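Local coordinates for DNA translocase coupling protein (Clostridium perfringens, PDB 6O1X), which probably acts as a plasmid-encoded, ATP-binding DNA translocase of the FtsK/SpoIIIE family that couples DNA to the conjugation machinery, at residues L14-L19 and T65-S70. Residues are numbered along the deposited sequence; the frame is centred on the assembly and turned at random.
Sequences LAFEQL and TSLNIS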
loop_
_atom_site.group_PDB
_atom_site.type_symbol
_atom_site.label_atom_id
_atom_site.label_comp_id
_atom_site.label_asym_id
_atom_site.label_seq_id
_atom_site.Cartn_x
_atom_site.Cartn_y
_atom_site.Cartn_z
ATOM N N LEU A 14 17.355 -35.469 -0.148
ATOM C CA LEU A 14 18.122 -35.783 1.063
ATOM C C LEU A 14 17.361 -35.369 2.320
ATOM O O LEU A 14 17.342 -36.123 3.284
ATOM C CB LEU A 14 19.503 -35.106 1.039
ATOM C CG LEU A 14 20.319 -35.154 2.357
ATOM C CD1 LEU A 14 20.856 -36.570 2.646
ATOM C CD2 LEU A 14 21.440 -34.125 2.337
ATOM N N ALA A 15 16.761 -34.177 2.307
ATOM C CA ALA A 15 15.997 -33.604 3.408
ATOM C C ALA A 15 14.807 -34.501 3.771
ATOM O O ALA A 15 14.578 -34.724 4.962
ATOM C CB ALA A 15 15.522 -32.189 3.047
ATOM N N PHE A 16 14.079 -35.034 2.746
ATOM C CA PHE A 16 12.932 -35.946 2.905
ATOM C C PHE A 16 13.384 -37.339 3.315
ATOM O O PHE A 16 12.643 -38.015 4.022
ATOM C CB PHE A 16 12.076 -36.043 1.614
ATOM C CG PHE A 16 11.353 -34.799 1.145
ATOM C CD1 PHE A 16 10.403 -34.180 1.950
ATOM C CD2 PHE A 16 11.537 -34.313 -0.142
ATOM C CE1 PHE A 16 9.711 -33.050 1.503
ATOM C CE2 PHE A 16 10.860 -33.170 -0.582
ATOM C CZ PHE A 16 9.943 -32.551 0.242
ATOM N N GLU A 17 14.565 -37.796 2.835
ATOM C CA GLU A 17 15.108 -39.118 3.170
ATOM C C GLU A 17 15.509 -39.178 4.633
ATOM O O GLU A 17 15.274 -40.196 5.299
ATOM C CB GLU A 17 16.287 -39.484 2.272
ATOM C CG GLU A 17 15.892 -40.417 1.131
ATOM C CD GLU A 17 16.664 -40.326 -0.178
ATOM O OE1 GLU A 17 16.097 -40.735 -1.221
ATOM O OE2 GLU A 17 17.826 -39.852 -0.168
ATOM N N GLN A 18 16.081 -38.066 5.139
ATOM C CA GLN A 18 16.493 -37.872 6.531
ATOM C C GLN A 18 15.274 -37.937 7.470
ATOM O O GLN A 18 15.394 -38.363 8.622
ATOM C CB GLN A 18 17.172 -36.509 6.684
ATOM C CG GLN A 18 18.600 -36.457 6.171
ATOM C CD GLN A 18 19.152 -35.045 6.225
ATOM O OE1 GLN A 18 18.413 -34.056 6.195
ATOM N NE2 GLN A 18 20.475 -34.916 6.283
ATOM N N LEU A 19 14.106 -37.502 6.962
ATOM C CA LEU A 19 12.849 -37.504 7.720
ATOM C C LEU A 19 12.080 -38.806 7.543
ATOM O O LEU A 19 11.090 -39.006 8.262
ATOM C CB LEU A 19 11.941 -36.320 7.307
ATOM C CG LEU A 19 12.499 -34.933 7.519
ATOM C CD1 LEU A 19 11.678 -33.896 6.826
ATOM C CD2 LEU A 19 12.666 -34.628 8.945
ATOM N N THR A 65 12.528 -26.006 8.492
ATOM C CA THR A 65 13.926 -26.138 8.913
ATOM C C THR A 65 14.705 -27.035 7.947
ATOM O O THR A 65 15.841 -26.714 7.598
ATOM C CB THR A 65 13.958 -26.690 10.334
ATOM O OG1 THR A 65 13.079 -25.900 11.132
ATOM C CG2 THR A 65 15.345 -26.694 10.929
ATOM N N SER A 66 14.098 -28.163 7.531
ATOM C CA SER A 66 14.701 -29.092 6.575
ATOM C C SER A 66 14.928 -28.409 5.216
ATOM O O SER A 66 16.052 -28.416 4.713
ATOM C CB SER A 66 13.848 -30.350 6.422
ATOM O OG SER A 66 14.435 -31.458 7.092
ATOM N N LEU A 67 13.871 -27.779 4.663
ATOM C CA LEU A 67 13.900 -27.109 3.367
ATOM C C LEU A 67 14.399 -25.654 3.433
ATOM O O LEU A 67 14.658 -25.050 2.381
ATOM C CB LEU A 67 12.508 -27.204 2.690
ATOM C CG LEU A 67 11.932 -28.625 2.458
ATOM C CD1 LEU A 67 10.558 -28.578 1.806
ATOM C CD2 LEU A 67 12.853 -29.483 1.612
ATOM N N ASN A 68 14.558 -25.110 4.672
ATOM C CA ASN A 68 14.940 -23.730 5.008
ATOM C C ASN A 68 14.042 -22.693 4.307
ATOM O O ASN A 68 14.531 -21.871 3.508
ATOM C CB ASN A 68 16.425 -23.441 4.801
ATOM C CG ASN A 68 16.828 -22.091 5.369
ATOM O OD1 ASN A 68 16.202 -21.556 6.297
ATOM N ND2 ASN A 68 17.862 -21.496 4.805
ATOM N N ILE A 69 12.718 -22.752 4.608
ATOM C CA ILE A 69 11.674 -21.883 4.033
ATOM C C ILE A 69 10.620 -21.533 5.090
ATOM O O ILE A 69 10.431 -22.299 6.023
ATOM C CB ILE A 69 10.966 -22.578 2.810
ATOM C CG1 ILE A 69 10.319 -23.950 3.198
ATOM C CG2 ILE A 69 11.876 -22.705 1.587
ATOM C CD1 ILE A 69 9.447 -24.633 2.139
ATOM N N SER A 70 9.902 -20.407 4.932
ATOM C CA SER A 70 8.763 -20.066 5.766
ATOM C C SER A 70 7.578 -20.601 4.968
ATOM O O SER A 70 7.467 -20.314 3.776
ATOM C CB SER A 70 8.622 -18.563 5.917
ATOM O OG SER A 70 9.770 -17.986 6.512
#
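Ala15 and Ser66 bring helix 7-18 and the last turn of helix 60-67 together, their CA atoms 5.7 Å apart and their CB atoms 4.2 Å apart. Both side chains are small and point at the opposing helix, which lets the two backbones approach closely. Leu19 packs beside this pair: the Ser66 hydroxyl sits against CG and both methyls of Leu19, with CD1 nearest to OG at 3.7 Å. Next along the chain, Leu67 divides its two methyls between neighbours on helix 7-18. CD2 meets Ala15 CB at 4.1 Å, while CD1 approaches Phe16 CZ obliquely at 4.3 Å. With CG anti to the carbonyl carbon (chi1 -57°), the end of Leu67 reaches nearer to helix 7-18 than its CB direction would suggest. The Phe16 ring also packs on Leu63 and meets the ring of Phe47, on strand 42-48, edge-to-face. At Asn68, positive phi (53°) accompanies the turn into strand 69-76, and ND2 hydrogen bonds Asp91 OD1. The contact is largely apolar packing between the ends of helices 7-18 and 60-67, without a hydrogen bond across it, beside the four-stranded antiparallel sheet of the small alpha+beta domain at the start of this construct, remote from the nucleotide site.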